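Local coordinates for protein N-alpha-acetyltransferase 30 (Saccharomyces cerevisiae, PDB 6YGA) that catalyses, as the catalytic subunit of the NatC complex, acetyl transfer from acetyl-CoA to the N-terminal methionine of proteins such as the L-A virus GAG protein, at residues Y5-I10 with L46-V51; K21-D26 with M83-S88; N41-L46 with V66-P71; T119-S124 with D150-I155. One frame throughout, in Å; residues are numbered along the deposited sequence.

All four contacts sit on the one mixed sheet of the GNAT fold. Contact 1 joins its first two strands at one end. Contact 3 shares L46 with contact 1 and reaches the next strand, with centres about 12 Å apart. Contact 2 sets a helix on the strand after that; M83 O and V66 N, 2.9 Å apart, probably form a hydrogen bond linking contacts 2 and 3. Contact 4 lies beyond, its centre about 18 Å from that of contact 2 and about 25 Å from that of contact 1. No acetyl-CoA is bound. The side chains of L84 in contact 2 and T119 in contact 4 each lie about 5 Å from a bound 1,2-ethanediol, probably from the crystallisation liquor.

Contact 1: Y5-I10 with L46-V51; sequences YKPLDI and LTYIAV
Y5 sets ring carbons CD2 and CE2 against A50 CB, both at 3.7 Å. The two residues face each other in the antiparallel pair of strands that opens the GNAT sheet. Two helices, 13-26 and 33-40, lie between these strands in sequence. The next pair, K6 and I49, is hydrogen-bonded. K6 N donates a hydrogen bond to I49 O at 3.2 Å. I49 N returns a nearly straight bond to K6 O, 3.1 Å long with 172° at the hydrogen. On the face shared by K6 and I49, K6 CG meets I49 CG1 at 3.7 Å. I49 CG1 sits between the backbone N and the carbonyl carbon (chi1 51°), which swings it toward the lysine. Further out, the K6 chain bends and CD passes V51 CG2 at 4.1 Å. Helix 13-26 packs on I49 through Q15 and I19. Y48 packs instead on helix 95-109, through I102 and K106. Y48 CE2 also touches the proline, 3.6 Å from P7 CG. The ladder runs one step past the strand end. There L8 N donates to T47 O at 3.0 Å, from a position tilted 21° out of the carbonyl plane.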
# COMPACT_ATOMS: atom_id res chain seq x y z
N TYR A 5 -18.02 -12.45 -32.20
CA TYR A 5 -16.77 -11.91 -31.68
C TYR A 5 -15.79 -11.76 -32.83
O TYR A 5 -15.46 -12.75 -33.50
CB TYR A 5 -16.20 -12.82 -30.59
CG TYR A 5 -17.20 -13.14 -29.50
CD1 TYR A 5 -18.04 -14.24 -29.60
CD2 TYR A 5 -17.31 -12.34 -28.37
CE1 TYR A 5 -18.95 -14.54 -28.61
CE2 TYR A 5 -18.22 -12.62 -27.37
CZ TYR A 5 -19.04 -13.73 -27.50
OH TYR A 5 -19.95 -14.03 -26.51
N LYS A 6 -15.30 -10.55 -33.05
CA LYS A 6 -14.48 -10.23 -34.20
C LYS A 6 -13.35 -9.30 -33.79
O LYS A 6 -13.47 -8.58 -32.79
CB LYS A 6 -15.32 -9.58 -35.31
CG LYS A 6 -16.30 -8.54 -34.81
CD LYS A 6 -17.55 -8.49 -35.67
CE LYS A 6 -17.22 -8.11 -37.10
NZ LYS A 6 -18.42 -8.18 -37.97
N PRO A 7 -12.24 -9.30 -34.52
CA PRO A 7 -11.15 -8.37 -34.21
C PRO A 7 -11.52 -6.94 -34.60
O PRO A 7 -12.41 -6.70 -35.41
CB PRO A 7 -9.98 -8.88 -35.05
CG PRO A 7 -10.34 -10.29 -35.41
CD PRO A 7 -11.84 -10.29 -35.53
N LEU A 8 -10.80 -6.00 -34.00
CA LEU A 8 -11.04 -4.59 -34.28
C LEU A 8 -10.58 -4.22 -35.69
O LEU A 8 -9.51 -4.64 -36.15
CB LEU A 8 -10.32 -3.72 -33.26
CG LEU A 8 -10.17 -2.24 -33.65
CD1 LEU A 8 -11.46 -1.47 -33.39
CD2 LEU A 8 -9.00 -1.60 -32.93
N ASP A 9 -11.41 -3.43 -36.39
CA ASP A 9 -11.04 -2.81 -37.65
C ASP A 9 -10.55 -1.40 -37.34
O ASP A 9 -11.35 -0.51 -37.03
CB ASP A 9 -12.22 -2.77 -38.62
CG ASP A 9 -11.83 -2.24 -40.00
OD1 ASP A 9 -10.61 -2.14 -40.28
OD2 ASP A 9 -12.73 -1.93 -40.80
N ILE A 10 -9.23 -1.19 -37.43
CA ILE A 10 -8.65 0.10 -37.08
C ILE A 10 -9.09 1.18 -38.06
O ILE A 10 -9.10 2.37 -37.72
CB ILE A 10 -7.12 -0.01 -37.00
CG1 ILE A 10 -6.52 1.21 -36.29
CG2 ILE A 10 -6.51 -0.17 -38.39
CD1 ILE A 10 -6.98 1.37 -34.85
N LEU A 46 -4.99 -6.92 -30.81
CA LEU A 46 -5.25 -7.39 -29.46
C LEU A 46 -6.49 -6.75 -28.85
O LEU A 46 -6.66 -6.76 -27.62
CB LEU A 46 -4.03 -7.14 -28.57
CG LEU A 46 -2.73 -7.82 -29.03
CD1 LEU A 46 -1.61 -7.58 -28.02
CD2 LEU A 46 -2.95 -9.31 -29.24
N THR A 47 -7.37 -6.19 -29.68
CA THR A 47 -8.64 -5.64 -29.23
C THR A 47 -9.77 -6.34 -29.98
O THR A 47 -9.74 -6.43 -31.21
CB THR A 47 -8.70 -4.13 -29.46
OG1 THR A 47 -7.72 -3.48 -28.64
CG2 THR A 47 -10.08 -3.59 -29.11
N TYR A 48 -10.75 -6.83 -29.23
CA TYR A 48 -11.87 -7.56 -29.80
C TYR A 48 -13.18 -6.93 -29.36
O TYR A 48 -13.26 -6.32 -28.29
CB TYR A 48 -11.85 -9.04 -29.38
CG TYR A 48 -10.82 -9.86 -30.12
CD1 TYR A 48 -9.50 -9.88 -29.72
CD2 TYR A 48 -11.18 -10.60 -31.24
CE1 TYR A 48 -8.55 -10.62 -30.40
CE2 TYR A 48 -10.24 -11.35 -31.93
CZ TYR A 48 -8.93 -11.35 -31.51
OH TYR A 48 -8.00 -12.10 -32.20
N ILE A 49 -14.21 -7.08 -30.20
CA ILE A 49 -15.54 -6.58 -29.90
C ILE A 49 -16.53 -7.74 -30.00
O ILE A 49 -16.28 -8.75 -30.65
CB ILE A 49 -15.97 -5.43 -30.83
CG1 ILE A 49 -15.75 -5.82 -32.30
CG2 ILE A 49 -15.22 -4.16 -30.48
CD1 ILE A 49 -16.23 -4.79 -33.29
N ALA A 50 -17.66 -7.57 -29.32
CA ALA A 50 -18.79 -8.48 -29.42
C ALA A 50 -19.98 -7.69 -29.96
O ALA A 50 -20.26 -6.59 -29.48
CB ALA A 50 -19.13 -9.10 -28.06
N VAL A 51 -20.65 -8.25 -30.97
CA VAL A 51 -21.83 -7.63 -31.56
C VAL A 51 -22.96 -8.64 -31.56
O VAL A 51 -22.73 -9.85 -31.66
CB VAL A 51 -21.56 -7.10 -32.99
CG1 VAL A 51 -20.44 -6.06 -32.99
CG2 VAL A 51 -21.23 -8.24 -33.96

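Contact 2: K21-D26 with M83-S88; sequences KLIDAD and MLAVES
Two carboxylates are the flat groups here, and each meets carbon across the contact. D26 brings OD2 to 4.1 Å from A85 CB. E87 places OE1 3.8 Å from L22 CD2, and these two side chains cross at about a right angle. Segment 21-26 of the helix crosses strand 83-86 at 92°, with 7.5 Å between the axes of the short segments. A85 is the low point that admits the helix backbone. Its CB lies 3.9 Å from I23 CA and equally near L22 O. I23 then reaches along the strand to M83, a selenomethionine. Its CG1 is anti to the carbonyl carbon (chi1 -66°), and CD1 at the end of that branch lies 3.7 Å from M83 CB. The M83 chain is bent, and this brings its CE to 3.7 Å from I23 CD1 as well. Y36 of helix 33-40 touches both I23 and M83. L84 and V86 alternate to the other face of the sheet, where V100 and A96 of helix 95-109 receive them. In this family the loop after this strand usually holds the pyrophosphate of acetyl-CoA. R91 of that loop forms a long, weak ion pair with D26 and a weak hydrogen bond to V86 O. Between helix and strand, then, the fit rests on apolar shape, with the two carboxylates at separate places on the rim, each against carbon.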
# COMPACT_ATOMS: atom_id res chain seq x y z
N LYS A 21 -17.21 4.56 -25.81
CA LYS A 21 -18.45 4.76 -25.06
C LYS A 21 -18.71 3.61 -24.10
O LYS A 21 -19.12 3.83 -22.95
CB LYS A 21 -19.62 4.93 -26.02
CG LYS A 21 -20.89 5.44 -25.36
CD LYS A 21 -20.71 6.86 -24.87
CE LYS A 21 -22.03 7.46 -24.40
NZ LYS A 21 -21.93 8.92 -24.11
N LEU A 22 -18.48 2.38 -24.54
CA LEU A 22 -18.69 1.22 -23.68
C LEU A 22 -17.78 1.28 -22.45
O LEU A 22 -18.25 1.15 -21.31
CB LEU A 22 -18.43 -0.07 -24.45
CG LEU A 22 -19.54 -0.63 -25.35
CD1 LEU A 22 -19.06 -1.90 -26.03
CD2 LEU A 22 -20.78 -0.90 -24.53
N ILE A 23 -16.48 1.47 -22.67
CA ILE A 23 -15.52 1.41 -21.57
C ILE A 23 -15.73 2.57 -20.60
O ILE A 23 -15.61 2.41 -19.38
CB ILE A 23 -14.09 1.37 -22.13
CG1 ILE A 23 -13.85 0.07 -22.89
CG2 ILE A 23 -13.06 1.54 -21.02
CD1 ILE A 23 -12.52 -0.00 -23.61
N ASP A 24 -16.08 3.76 -21.12
CA ASP A 24 -16.22 4.93 -20.26
C ASP A 24 -17.41 4.82 -19.32
O ASP A 24 -17.38 5.37 -18.22
CB ASP A 24 -16.35 6.20 -21.11
CG ASP A 24 -15.02 6.67 -21.67
OD1 ASP A 24 -13.97 6.27 -21.12
OD2 ASP A 24 -15.03 7.44 -22.65
N ALA A 25 -18.47 4.12 -19.73
CA ALA A 25 -19.65 3.99 -18.87
C ALA A 25 -19.32 3.26 -17.57
O ALA A 25 -19.84 3.60 -16.51
CB ALA A 25 -20.76 3.26 -19.62
N ASP A 26 -18.45 2.24 -17.64
CA ASP A 26 -18.13 1.45 -16.46
C ASP A 26 -17.15 2.15 -15.53
O ASP A 26 -17.20 1.95 -14.31
CB ASP A 26 -17.56 0.09 -16.86
CG ASP A 26 -18.62 -0.86 -17.40
OD1 ASP A 26 -19.72 -0.40 -17.75
OD2 ASP A 26 -18.33 -2.07 -17.47
N MSE A 83 -8.61 -3.25 -20.61
CA MSE A 83 -10.02 -2.95 -20.38
C MSE A 83 -10.96 -4.08 -20.80
O MSE A 83 -10.71 -4.80 -21.77
CB MSE A 83 -10.42 -1.67 -21.13
CG MSE A 83 -9.75 -0.41 -20.60
SE MSE A 83 -8.13 0.08 -21.56
CE MSE A 83 -8.94 0.88 -23.14
N LEU A 84 -12.05 -4.23 -20.05
CA LEU A 84 -13.09 -5.21 -20.34
C LEU A 84 -14.43 -4.59 -19.97
O LEU A 84 -14.66 -4.28 -18.79
CB LEU A 84 -12.86 -6.51 -19.57
CG LEU A 84 -13.86 -7.64 -19.85
CD1 LEU A 84 -13.80 -8.07 -21.31
CD2 LEU A 84 -13.60 -8.82 -18.92
N ALA A 85 -15.30 -4.42 -20.96
CA ALA A 85 -16.60 -3.82 -20.74
C ALA A 85 -17.66 -4.62 -21.49
O ALA A 85 -17.41 -5.07 -22.61
CB ALA A 85 -16.63 -2.35 -21.18
N VAL A 86 -18.81 -4.80 -20.86
CA VAL A 86 -19.97 -5.45 -21.46
C VAL A 86 -21.19 -4.59 -21.17
O VAL A 86 -21.37 -4.15 -20.03
CB VAL A 86 -20.17 -6.89 -20.94
CG1 VAL A 86 -21.54 -7.42 -21.34
CG2 VAL A 86 -19.07 -7.80 -21.46
N GLU A 87 -22.01 -4.35 -22.18
CA GLU A 87 -23.17 -3.48 -22.03
C GLU A 87 -24.12 -4.05 -20.98
O GLU A 87 -24.27 -5.27 -20.84
CB GLU A 87 -23.88 -3.31 -23.37
CG GLU A 87 -24.80 -2.11 -23.43
CD GLU A 87 -25.06 -1.67 -24.86
OE1 GLU A 87 -24.25 -1.99 -25.74
OE2 GLU A 87 -26.09 -0.99 -25.09
N SER A 88 -24.78 -3.14 -20.25
CA SER A 88 -25.58 -3.55 -19.10
C SER A 88 -26.71 -4.50 -19.49
O SER A 88 -27.03 -5.43 -18.75
CB SER A 88 -26.15 -2.31 -18.40
OG SER A 88 -26.83 -2.65 -17.21

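Contact 3: N41-L46 with V66-P71; sequences NQWPEL and VCKMDP. With EDO (1,2-ethanediol), chain J.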
# COMPACT_ATOMS: atom_id res chain seq x y z
N ASN A 41 -3.81 1.68 -31.65
CA ASN A 41 -2.95 1.93 -32.80
C ASN A 41 -1.70 1.05 -32.78
O ASN A 41 -1.22 0.64 -33.84
CB ASN A 41 -2.57 3.41 -32.85
CG ASN A 41 -3.68 4.27 -33.40
OD1 ASN A 41 -4.79 4.27 -32.87
ND2 ASN A 41 -3.39 4.99 -34.47
N GLN A 42 -1.18 0.74 -31.59
CA GLN A 42 0.04 -0.06 -31.50
C GLN A 42 -0.23 -1.55 -31.39
O GLN A 42 0.58 -2.36 -31.87
CB GLN A 42 0.87 0.42 -30.30
CG GLN A 42 1.26 1.89 -30.41
CD GLN A 42 2.16 2.36 -29.29
OE1 GLN A 42 1.85 2.19 -28.11
NE2 GLN A 42 3.29 2.95 -29.66
N TRP A 43 -1.35 -1.96 -30.79
CA TRP A 43 -1.78 -3.36 -30.75
C TRP A 43 -3.21 -3.46 -31.28
O TRP A 43 -4.13 -3.80 -30.52
CB TRP A 43 -1.69 -3.93 -29.34
CG TRP A 43 -0.31 -3.92 -28.76
CD1 TRP A 43 0.64 -4.89 -28.89
CD2 TRP A 43 0.26 -2.89 -27.95
NE1 TRP A 43 1.78 -4.52 -28.21
CE2 TRP A 43 1.57 -3.30 -27.62
CE3 TRP A 43 -0.21 -1.67 -27.46
CZ2 TRP A 43 2.41 -2.53 -26.83
CZ3 TRP A 43 0.64 -0.90 -26.68
CH2 TRP A 43 1.93 -1.33 -26.38
N PRO A 44 -3.43 -3.18 -32.57
CA PRO A 44 -4.78 -3.35 -33.11
C PRO A 44 -5.24 -4.79 -33.10
O PRO A 44 -6.45 -5.05 -33.00
CB PRO A 44 -4.66 -2.80 -34.54
CG PRO A 44 -3.23 -3.01 -34.88
CD PRO A 44 -2.46 -2.78 -33.61
N GLU A 45 -4.31 -5.74 -33.18
CA GLU A 45 -4.67 -7.15 -33.23
C GLU A 45 -5.08 -7.71 -31.88
O GLU A 45 -5.48 -8.88 -31.81
CB GLU A 45 -3.51 -7.96 -33.80
CG GLU A 45 -2.30 -8.07 -32.87
CD GLU A 45 -1.42 -6.82 -32.88
OE1 GLU A 45 -1.73 -5.87 -33.63
OE2 GLU A 45 -0.42 -6.80 -32.14
N LEU A 46 -4.99 -6.92 -30.81
CA LEU A 46 -5.25 -7.39 -29.46
C LEU A 46 -6.49 -6.75 -28.85
O LEU A 46 -6.66 -6.76 -27.62
CB LEU A 46 -4.03 -7.14 -28.57
CG LEU A 46 -2.73 -7.82 -29.03
CD1 LEU A 46 -1.61 -7.58 -28.02
CD2 LEU A 46 -2.95 -9.31 -29.24
N VAL A 66 -9.64 -4.87 -24.47
CA VAL A 66 -8.50 -4.12 -25.00
C VAL A 66 -7.24 -4.64 -24.32
O VAL A 66 -7.16 -4.66 -23.08
CB VAL A 66 -8.66 -2.61 -24.77
CG1 VAL A 66 -7.53 -1.86 -25.43
CG2 VAL A 66 -10.00 -2.13 -25.31
N CYS A 67 -6.26 -5.06 -25.12
CA CYS A 67 -5.08 -5.72 -24.60
C CYS A 67 -3.82 -5.16 -25.25
O CYS A 67 -3.86 -4.55 -26.33
CB CYS A 67 -5.14 -7.24 -24.84
SG CYS A 67 -6.62 -8.01 -24.16
N LYS A 68 -2.69 -5.36 -24.57
CA LYS A 68 -1.37 -5.05 -25.09
C LYS A 68 -0.43 -6.18 -24.71
O LYS A 68 -0.75 -7.04 -23.89
CB LYS A 68 -0.85 -3.71 -24.54
CG LYS A 68 -0.21 -3.84 -23.16
CD LYS A 68 0.26 -2.50 -22.62
CE LYS A 68 1.18 -2.70 -21.42
NZ LYS A 68 2.47 -3.34 -21.81
N MSE A 69 0.75 -6.17 -25.32
CA MSE A 69 1.81 -7.09 -24.92
C MSE A 69 3.18 -6.44 -25.09
O MSE A 69 3.42 -5.70 -26.05
CB MSE A 69 1.74 -8.40 -25.69
CG MSE A 69 1.99 -8.28 -27.18
SE MSE A 69 1.55 -9.94 -28.11
CE MSE A 69 3.20 -10.93 -27.81
N ASP A 70 4.08 -6.71 -24.15
CA ASP A 70 5.42 -6.15 -24.16
C ASP A 70 6.35 -7.17 -23.51
O ASP A 70 5.89 -7.99 -22.71
CB ASP A 70 5.48 -4.82 -23.39
CG ASP A 70 5.16 -3.62 -24.27
OD1 ASP A 70 5.57 -3.63 -25.45
OD2 ASP A 70 4.51 -2.67 -23.79
N PRO A 71 7.63 -7.14 -23.85
CA PRO A 71 8.59 -7.97 -23.10
C PRO A 71 8.65 -7.53 -21.65
O PRO A 71 8.69 -6.34 -21.34
CB PRO A 71 9.91 -7.73 -23.83
CG PRO A 71 9.73 -6.42 -24.53
CD PRO A 71 8.29 -6.38 -24.93
C1 EDO J . 5.57 -8.08 -28.41
O1 EDO J . 5.83 -6.75 -27.95
C2 EDO J . 6.51 -8.42 -29.57
O2 EDO J . 7.87 -8.39 -29.13
O HOH W 1 -5.32 -3.37 -28.08
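C67 meets L46 first: its N makes a weak hydrogen bond to L46 O at 3.0 Å, and the two CB atoms also touch. The loop 41-46 joins helix 33-40 to strand 47-52 of the GNAT fold, and here it folds against the long neighbouring strand 61-72. A water lies between the two backbones, 2.7 Å from W43 O and 2.6 Å from C67 O. M107 of helix 95-109 packs on the side chains of C67 and L46. At K68 the tryptophan takes over. K68 CB sits over the six-membered ring of W43, 3.6 Å from its centroid and 12° off the normal, a CH-pi contact. K68 CG lies between the backbone N and the carbonyl carbon (chi1 83°); the chain sets off in the same direction as the indole, then leads away from it toward D70. M69 N lies over the same face, toward the rim. The opposite face carries Q42 CB, and Y38 meets the ring edge-to-face, so the indole is bounded on several sides. In M69, a selenomethionine, CG touches both residues, 3.8 Å from L46 CD1 and also against W43 CD1. Its carbonyl O accepts a hydrogen bond from O1 of a bound 1,2-ethanediol, probably from the crystallisation liquor, at 3.2 Å. D70 closes the walk. K68 NZ meets D70 OD2 on the anti side at 2.9 Å, tilted out of the carboxylate plane; this salt bridge probably helps fix the carboxylate beside the indole. The carboxylate stands 75° to the ring plane, and D70 OD1 comes to the ring edge, in plane, 3.6 Å from W43 CZ2.

Contact 4: T119-S124 with D150-I155; sequences TEVENS and DAFKLI
T119 and F152 form a hydrogen-bonded antiparallel pair, with T119 N to F152 O at 3.2 Å and F152 N to T119 O at 2.9 Å. E120 and A151 follow as a non-hydrogen-bonded pair. One weak bond, V121 N to D150 O at 3.3 Å, continues the ladder as the chain leaves the strand in a type I turn from E120 to N123. V121 carries the side-chain contact. Its CG1 is anti to the carbonyl carbon (chi1 -47°) and stands over the centre of the F152 ring, a CH-pi contact at 3.6 Å from the centroid, 5° off the normal. T119 CG2 touches L154 CD1 at 3.8 Å. D150 holds R140 by a salt bridge and accepts from R143 N. Within the turn, N123 ND2 donates a hydrogen bond to E120 OE1 at 3.1 Å, arriving from above the carboxylate plane. N123 OD1 meanwhile caps A126 N of helix 124-131. L457 of the neighbouring N-alpha-acetyltransferase 35 subunit packs on F152. Here strand 114-120 leads through the N123 N-cap into helix 124-131, while strand 151-157 returns beside it, the C-terminal half of the GNAT fold.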
# COMPACT_ATOMS: atom_id res chain seq x y z
N THR A 119 -7.29 -6.09 -10.80
CA THR A 119 -8.71 -6.04 -10.53
C THR A 119 -8.92 -5.71 -9.06
O THR A 119 -8.01 -5.83 -8.24
CB THR A 119 -9.40 -7.36 -10.91
OG1 THR A 119 -10.82 -7.19 -10.89
CG2 THR A 119 -9.03 -8.45 -9.93
N GLU A 120 -10.14 -5.26 -8.75
CA GLU A 120 -10.48 -4.94 -7.37
C GLU A 120 -10.60 -6.21 -6.54
O GLU A 120 -11.11 -7.23 -7.02
CB GLU A 120 -11.79 -4.15 -7.33
CG GLU A 120 -11.82 -2.89 -8.18
CD GLU A 120 -12.27 -3.14 -9.61
OE1 GLU A 120 -12.23 -4.30 -10.07
OE2 GLU A 120 -12.67 -2.16 -10.29
N VAL A 121 -10.14 -6.14 -5.29
CA VAL A 121 -10.31 -7.28 -4.40
C VAL A 121 -11.77 -7.48 -4.03
O VAL A 121 -12.15 -8.58 -3.61
CB VAL A 121 -9.44 -7.11 -3.14
CG1 VAL A 121 -8.03 -6.70 -3.52
CG2 VAL A 121 -10.06 -6.11 -2.19
N GLU A 122 -12.59 -6.44 -4.18
CA GLU A 122 -14.02 -6.53 -3.91
C GLU A 122 -14.83 -6.93 -5.14
O GLU A 122 -16.04 -7.11 -5.03
CB GLU A 122 -14.54 -5.18 -3.38
CG GLU A 122 -13.71 -4.58 -2.25
CD GLU A 122 -13.74 -5.39 -0.97
OE1 GLU A 122 -14.63 -6.27 -0.83
OE2 GLU A 122 -12.89 -5.16 -0.09
N ASN A 123 -14.18 -7.08 -6.30
CA ASN A 123 -14.85 -7.45 -7.54
C ASN A 123 -14.91 -8.97 -7.61
O ASN A 123 -14.08 -9.64 -8.23
CB ASN A 123 -14.13 -6.85 -8.74
CG ASN A 123 -14.97 -6.88 -10.00
OD1 ASN A 123 -15.84 -7.74 -10.16
ND2 ASN A 123 -14.70 -5.95 -10.91
N SER A 124 -15.93 -9.53 -6.95
CA SER A 124 -16.09 -10.98 -6.90
C SER A 124 -16.32 -11.56 -8.29
O SER A 124 -15.77 -12.62 -8.62
CB SER A 124 -17.24 -11.35 -5.97
OG SER A 124 -17.12 -10.67 -4.73
N ASP A 150 -8.29 -2.05 -2.23
CA ASP A 150 -7.04 -2.59 -2.73
C ASP A 150 -7.25 -3.27 -4.09
O ASP A 150 -8.37 -3.39 -4.59
CB ASP A 150 -6.44 -3.58 -1.73
CG ASP A 150 -6.23 -2.96 -0.36
OD1 ASP A 150 -6.37 -1.73 -0.23
OD2 ASP A 150 -5.92 -3.72 0.59
N ALA A 151 -6.16 -3.72 -4.68
CA ALA A 151 -6.20 -4.47 -5.92
C ALA A 151 -5.46 -5.79 -5.74
O ALA A 151 -4.60 -5.93 -4.87
CB ALA A 151 -5.57 -3.71 -7.09
N PHE A 152 -5.82 -6.75 -6.59
CA PHE A 152 -5.05 -7.97 -6.78
C PHE A 152 -4.37 -7.90 -8.14
O PHE A 152 -4.96 -7.41 -9.11
CB PHE A 152 -5.94 -9.22 -6.70
CG PHE A 152 -6.30 -9.63 -5.30
CD1 PHE A 152 -5.38 -9.54 -4.27
CD2 PHE A 152 -7.57 -10.13 -5.02
CE1 PHE A 152 -5.72 -9.94 -2.99
CE2 PHE A 152 -7.91 -10.52 -3.73
CZ PHE A 152 -6.99 -10.42 -2.72
N LYS A 153 -3.13 -8.37 -8.19
CA LYS A 153 -2.43 -8.57 -9.45
C LYS A 153 -2.58 -10.03 -9.84
O LYS A 153 -2.10 -10.92 -9.12
CB LYS A 153 -0.95 -8.19 -9.31
CG LYS A 153 -0.16 -8.24 -10.60
CD LYS A 153 1.27 -7.79 -10.37
CE LYS A 153 1.95 -7.44 -11.68
NZ LYS A 153 3.23 -6.71 -11.44
N LEU A 154 -3.27 -10.29 -10.95
CA LEU A 154 -3.55 -11.64 -11.41
C LEU A 154 -2.63 -11.99 -12.57
O LEU A 154 -2.43 -11.17 -13.47
CB LEU A 154 -5.01 -11.80 -11.84
CG LEU A 154 -6.06 -11.44 -10.79
CD1 LEU A 154 -7.47 -11.65 -11.32
CD2 LEU A 154 -5.84 -12.27 -9.54
N ILE A 155 -2.09 -13.21 -12.55
CA ILE A 155 -1.18 -13.69 -13.58
C ILE A 155 -1.59 -15.11 -13.98
O ILE A 155 -1.85 -15.95 -13.12
CB ILE A 155 0.28 -13.67 -13.10
CG1 ILE A 155 0.72 -12.24 -12.80
CG2 ILE A 155 1.19 -14.30 -14.14
CD1 ILE A 155 2.19 -12.12 -12.50